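Local atomic coordinates of member of DUF4221 family (Bacteroides vulgatus, PDB entry 3S9J), a protein that is of unknown function but folds as a six-bladed beta-propeller of the DUF4221 family. Residues 93-98 and 104-109; 256-261 and 294-299. All coordinates share one frame; numbering follows the deposited sequence. Where two conformers were deposited one is given.

Interaction 1: 93-98 and 104-109; sequences ILVAQN and SSINSQ. With FMT (formic acid), chain I.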
loop_
_atom_site.group_PDB
_atom_site.type_symbol
_atom_site.label_atom_id
_atom_site.label_comp_id
_atom_site.label_asym_id
_atom_site.label_seq_id
_atom_site.Cartn_x
_atom_site.Cartn_y
_atom_site.Cartn_z
ATOM N N ILE A 93 10.816 8.079 -12.406
ATOM C CA ILE A 93 10.473 7.336 -11.191
ATOM C C ILE A 93 10.738 8.239 -9.996
ATOM O O ILE A 93 11.770 8.898 -9.932
ATOM C CB ILE A 93 11.323 6.038 -11.085
ATOM C CG1 ILE A 93 10.867 5.003 -12.127
ATOM C CG2 ILE A 93 11.248 5.414 -9.625
ATOM C CD1 ILE A 93 11.939 3.898 -12.432
ATOM N N LEU A 94 9.810 8.241 -9.044
ATOM C CA LEU A 94 9.983 8.975 -7.807
ATOM C C LEU A 94 10.342 7.980 -6.692
ATOM O O LEU A 94 9.749 6.910 -6.595
ATOM C CB LEU A 94 8.714 9.751 -7.472
ATOM C CG LEU A 94 8.514 11.020 -8.330
ATOM C CD1 LEU A 94 7.101 11.591 -8.149
ATOM C CD2 LEU A 94 9.596 12.045 -7.961
ATOM N N VAL A 95 11.323 8.351 -5.874
ATOM C CA VAL A 95 11.741 7.479 -4.789
ATOM C C VAL A 95 11.723 8.241 -3.475
ATOM O O VAL A 95 12.031 9.427 -3.405
ATOM C CB VAL A 95 13.135 6.801 -4.995
ATOM C CG1 VAL A 95 13.204 6.037 -6.364
ATOM C CG2 VAL A 95 14.276 7.818 -4.862
ATOM N N ALA A 96 11.305 7.531 -2.439
ATOM C CA ALA A 96 11.189 8.070 -1.075
ATOM C C ALA A 96 12.416 7.641 -0.271
ATOM O O ALA A 96 12.797 6.464 -0.271
ATOM C CB ALA A 96 9.921 7.571 -0.375
ATOM N N GLN A 97 13.027 8.605 0.415
ATOM C CA GLN A 97 14.181 8.344 1.268
ATOM C C GLN A 97 13.877 8.918 2.648
ATOM O O GLN A 97 14.428 9.954 3.065
ATOM C CB GLN A 97 15.459 8.903 0.658
ATOM C CG GLN A 97 15.719 8.498 -0.790
ATOM C CD GLN A 97 17.073 8.844 -1.242
ATOM O OE1 GLN A 97 18.056 8.259 -0.781
ATOM N NE2 GLN A 97 17.167 9.813 -2.148
ATOM N N ASN A 98 12.966 8.243 3.329
ATOM C CA ASN A 98 12.533 8.656 4.668
ATOM C C ASN A 98 13.652 9.074 5.615
ATOM O O ASN A 98 13.561 10.133 6.251
ATOM C CB ASN A 98 11.722 7.558 5.306
ATOM C CG ASN A 98 11.233 7.918 6.704
ATOM O OD1 ASN A 98 10.266 8.622 6.848
ATOM N ND2 ASN A 98 11.902 7.392 7.736
ATOM N N SER A 104 13.343 11.876 -4.302
ATOM C CA SER A 104 14.206 12.044 -5.484
ATOM C C SER A 104 13.518 11.535 -6.752
ATOM O O SER A 104 12.743 10.576 -6.698
ATOM C CB SER A 104 15.543 11.319 -5.334
ATOM O OG SER A 104 16.284 11.719 -4.192
ATOM N N SER A 105 13.778 12.188 -7.883
ATOM C CA SER A 105 13.360 11.671 -9.172
ATOM C C SER A 105 14.566 11.091 -9.872
ATOM O O SER A 105 15.678 11.611 -9.776
ATOM C CB SER A 105 12.682 12.732 -10.026
ATOM O OG SER A 105 13.538 13.852 -10.143
ATOM N N ILE A 106 14.349 9.949 -10.516
ATOM C CA ILE A 106 15.403 9.266 -11.267
ATOM C C ILE A 106 14.910 8.870 -12.636
ATOM O O ILE A 106 13.698 8.788 -12.879
ATOM C CB ILE A 106 15.956 8.022 -10.520
ATOM C CG1 ILE A 106 14.907 6.922 -10.362
ATOM C CG2 ILE A 106 16.478 8.394 -9.147
ATOM C CD1 ILE A 106 15.480 5.613 -9.787
ATOM N N ASN A 107 15.852 8.653 -13.559
ATOM C CA ASN A 107 15.485 8.070 -14.864
ATOM C C ASN A 107 15.685 6.540 -14.900
ATOM O O ASN A 107 16.011 5.925 -13.875
ATOM C CB ASN A 107 16.221 8.775 -16.009
ATOM C CG ASN A 107 17.719 8.568 -15.982
ATOM O OD1 ASN A 107 18.211 7.625 -15.379
ATOM N ND2 ASN A 107 18.464 9.466 -16.654
ATOM N N SER A 108 15.481 5.928 -16.078
ATOM C CA SER A 108 15.522 4.473 -16.220
ATOM C C SER A 108 16.929 3.913 -16.059
ATOM O O SER A 108 17.099 2.713 -15.965
ATOM C CB SER A 108 14.949 4.054 -17.582
ATOM O OG SER A 108 15.670 4.645 -18.653
ATOM N N GLN A 109 17.925 4.792 -16.059
ATOM C CA GLN A 109 19.313 4.403 -15.849
ATOM C C GLN A 109 19.726 4.620 -14.392
ATOM O O GLN A 109 20.907 4.462 -14.028
ATOM C CB GLN A 109 20.216 5.180 -16.825
ATOM C CG GLN A 109 19.958 4.850 -18.311
ATOM C CD GLN A 109 18.718 5.544 -18.897
ATOM O OE1 GLN A 109 18.542 6.764 -18.772
ATOM N NE2 GLN A 109 17.861 4.759 -19.554
HETATM C C FMT I . 16.600 12.425 -17.614
HETATM O O1 FMT I . 15.417 12.188 -17.898
HETATM O O2 FMT I . 17.515 11.678 -17.959
#

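Interaction 2: 256-261 and 294-299; sequences NAIIKL and SPYETP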
loop_
_atom_site.group_PDB
_atom_site.type_symbol
_atom_site.label_atom_id
_atom_site.label_comp_id
_atom_site.label_asym_id
_atom_site.label_seq_id
_atom_site.Cartn_x
_atom_site.Cartn_y
_atom_site.Cartn_z
ATOM N N ASN A 256 2.492 -6.555 23.832
ATOM C CA ASN A 256 1.077 -6.914 23.834
ATOM C C ASN A 256 0.273 -5.998 22.878
ATOM O O ASN A 256 -0.624 -6.422 22.134
ATOM C CB ASN A 256 0.554 -6.793 25.281
ATOM C CG ASN A 256 1.459 -7.516 26.330
ATOM O OD1 ASN A 256 1.120 -8.607 26.781
ATOM N ND2 ASN A 256 2.586 -6.887 26.728
ATOM N N ALA A 257 0.615 -4.701 22.921
ATOM C CA ALA A 257 -0.032 -3.726 22.033
ATOM C C ALA A 257 0.210 -4.031 20.554
ATOM O O ALA A 257 -0.694 -3.899 19.721
ATOM C CB ALA A 257 0.420 -2.309 22.370
ATOM N N ILE A 258 1.431 -4.456 20.222
ATOM C CA ILE A 258 1.822 -4.801 18.885
ATOM C C ILE A 258 1.141 -6.127 18.462
ATOM O O ILE A 258 0.662 -6.254 17.337
ATOM C CB ILE A 258 3.375 -4.981 18.795
ATOM C CG1 ILE A 258 4.107 -3.677 19.209
ATOM C CG2 ILE A 258 3.816 -5.444 17.435
ATOM C CD1 ILE A 258 3.485 -2.433 18.687
ATOM N N ILE A 259 1.118 -7.083 19.383
ATOM C CA ILE A 259 0.524 -8.397 19.096
ATOM C C ILE A 259 -0.982 -8.243 18.766
ATOM O O ILE A 259 -1.455 -8.811 17.783
ATOM C CB ILE A 259 0.741 -9.354 20.254
ATOM C CG1 ILE A 259 2.227 -9.778 20.301
ATOM C CG2 ILE A 259 -0.133 -10.636 20.071
ATOM C CD1 ILE A 259 2.637 -10.438 21.609
ATOM N N LYS A 260 -1.664 -7.436 19.556
ATOM C CA LYS A 260 -3.111 -7.235 19.394
ATOM C C LYS A 260 -3.402 -6.663 18.027
ATOM O O LYS A 260 -4.287 -7.145 17.315
ATOM C CB LYS A 260 -3.679 -6.371 20.504
ATOM C CG LYS A 260 -3.866 -7.132 21.809
ATOM C CD LYS A 260 -4.631 -6.356 22.841
ATOM C CE LYS A 260 -3.815 -5.220 23.436
ATOM N NZ LYS A 260 -4.365 -4.763 24.765
ATOM N N LEU A 261 -2.630 -5.653 17.620
ATOM C CA LEU A 261 -2.819 -5.104 16.289
ATOM C C LEU A 261 -2.544 -6.081 15.176
ATOM O O LEU A 261 -3.229 -6.075 14.160
ATOM C CB LEU A 261 -1.975 -3.848 16.081
ATOM C CG LEU A 261 -2.469 -2.616 16.823
ATOM C CD1 LEU A 261 -1.334 -1.552 16.918
ATOM C CD2 LEU A 261 -3.691 -2.034 16.130
ATOM N N SER A 294 6.208 -14.485 15.030
ATOM C CA SER A 294 6.662 -13.126 15.292
ATOM C C SER A 294 5.540 -12.132 15.555
ATOM O O SER A 294 4.577 -12.072 14.790
ATOM C CB SER A 294 7.485 -12.589 14.091
ATOM O OG SER A 294 7.621 -11.195 14.242
ATOM N N PRO A 295 5.687 -11.272 16.568
ATOM C CA PRO A 295 4.733 -10.226 16.843
ATOM C C PRO A 295 4.705 -9.104 15.820
ATOM O O PRO A 295 3.739 -8.354 15.773
ATOM C CB PRO A 295 5.183 -9.666 18.192
ATOM C CG PRO A 295 6.481 -10.314 18.493
ATOM C CD PRO A 295 6.825 -11.284 17.504
ATOM N N TYR A 296 5.760 -9.029 15.006
ATOM C CA TYR A 296 5.962 -7.849 14.177
ATOM C C TYR A 296 5.469 -8.035 12.734
ATOM O O TYR A 296 5.444 -7.083 11.960
ATOM C CB TYR A 296 7.434 -7.411 14.250
ATOM C CG TYR A 296 7.796 -6.823 15.606
ATOM C CD1 TYR A 296 7.212 -5.657 16.051
ATOM C CD2 TYR A 296 8.719 -7.427 16.420
ATOM C CE1 TYR A 296 7.522 -5.120 17.277
ATOM C CE2 TYR A 296 9.030 -6.904 17.640
ATOM C CZ TYR A 296 8.440 -5.747 18.064
ATOM O OH TYR A 296 8.770 -5.203 19.293
ATOM N N GLU A 297 5.029 -9.227 12.375
ATOM C CA GLU A 297 4.537 -9.431 11.008
ATOM C C GLU A 297 3.242 -10.229 11.005
ATOM O O GLU A 297 2.979 -11.001 11.941
ATOM C CB GLU A 297 5.602 -10.144 10.164
ATOM C CG GLU A 297 6.908 -9.314 9.931
ATOM C CD GLU A 297 6.735 -8.005 9.093
ATOM O OE1 GLU A 297 5.835 -7.933 8.216
ATOM O OE2 GLU A 297 7.551 -7.067 9.283
ATOM N N THR A 298 2.442 -10.044 9.967
ATOM C CA THR A 298 1.201 -10.796 9.816
ATOM C C THR A 298 1.521 -12.288 9.731
ATOM O O THR A 298 2.421 -12.741 8.957
ATOM C CB THR A 298 0.405 -10.335 8.581
ATOM O OG1 THR A 298 0.158 -8.924 8.687
ATOM C CG2 THR A 298 -0.918 -11.146 8.444
ATOM N N PRO A 299 0.840 -13.091 10.559
ATOM C CA PRO A 299 1.118 -14.509 10.536
ATOM C C PRO A 299 0.817 -15.147 9.194
ATOM O O PRO A 299 -0.137 -14.760 8.520
ATOM C CB PRO A 299 0.123 -15.077 11.588
ATOM C CG PRO A 299 -0.120 -13.966 12.486
ATOM C CD PRO A 299 -0.100 -12.737 11.645
#

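Interaction 1: 93-98 and 104-109
Ile106 sets CG1 between its own backbone N and carbonyl carbon (chi1 65°), which swings this branch back toward the partner strand, where it lies 3.8 Å from Ile93 CB. In the conformer given for Val95, the terminal CD1 of Ile106 comes only loosely near Val95 CG1. Ile93 and Ile106 make a hydrogen-bonded pair through Ile93 N to Ile106 O (3.0 Å) and Ile106 N to Ile93 O (2.8 Å), and Val95 and Ser104 make the next. Between them Leu94 and Ser105 form a non-hydrogen-bonded pair on the other face, with Leu94 CD2 3.8 Å from Ser105 CB. Gln97 extends beyond CG to bring NE2 to Ser104 OG in a weak bond, bent to 125° at the hydrogen; the stronger partners are the backbone N of Ala80 for Gln97 OE1 and Asn115 OD1 for Ser104 OG. Next along the chain, Asn107 OD1 accepts from Gln109 N in an Asx turn, while ND2 donates to O2 of a formic acid molecule (2.7 Å), probably from the crystallisation liquor. The hairpin supplies the two inner strands of a four-stranded propeller blade, flanked by strands 84-86 and 112-117, and Ile93 packs on Ile68 of strand 63-69 in another blade.

Interaction 2: 256-261 and 294-299
Ile258 and Pro295 bury the most surface here, and Tyr296 and Ile259 add smaller, nearly equal shares. The contact shows how a short helix and an irregular loop can meet without a hydrogen bond between these two segments. Ile258 points from the helix toward the loop and does its touching mainly with the CG2 methyl. That branch stands anti to the backbone N and meets two different groups: the backbone carbonyl oxygen of Pro295, 3.4 Å away, and, in the conformer given, the Tyr296 ring at CD1, 3.7 Å away. The methyl comes to the ring obliquely, and the longer CG1 branch passes near CE1. Although the tyrosine's CB points away from the helix, its chi1 of -71° places the ring beside the backbone N and the far part of the side chain returns to Ile258.

Pro295 directs its CB toward the helix and meets one residue further along it. This CB lies 3.6 Å from CG1 of Ile259, and the two side chains run obliquely to each other. One turn of loop structure presents these groups: Ser294 OG accepts a hydrogen bond from Tyr296 N at 3.0 Å, an ST turn that bridges Pro295.

The contact involves helix 255-263, which precedes strand 266-273, and the loop that links strands 278-284 and 304-309 of the same blade. Pro295 and Tyr296 also touch Ile255 of the helix, Leu289 packs on Ile259, and Asn262 ND2 donates to Glu297 O, tying the later part of the loop to the helix.

Overall arrangement
The two contacts set regular pairing within a blade against packing beside one. Interaction 1 is buried and joins neighbouring strands of a hairpin, its hold coming from repeated backbone hydrogen bonds with apolar and small polar side chains on both faces. Interaction 2 lies at the surface, joins a helix to a loop, and rests on van der Waals contacts, mostly apolar, with one methyl against a backbone carbonyl oxygen. It buries 168 Å² against 370 Å² for the hairpin. They share no elements: the centres are 32 Å apart, the nearest atoms about 15 Å, and each belongs to a different part of the propeller, the first within a four-stranded sheet, the second among the connections of another.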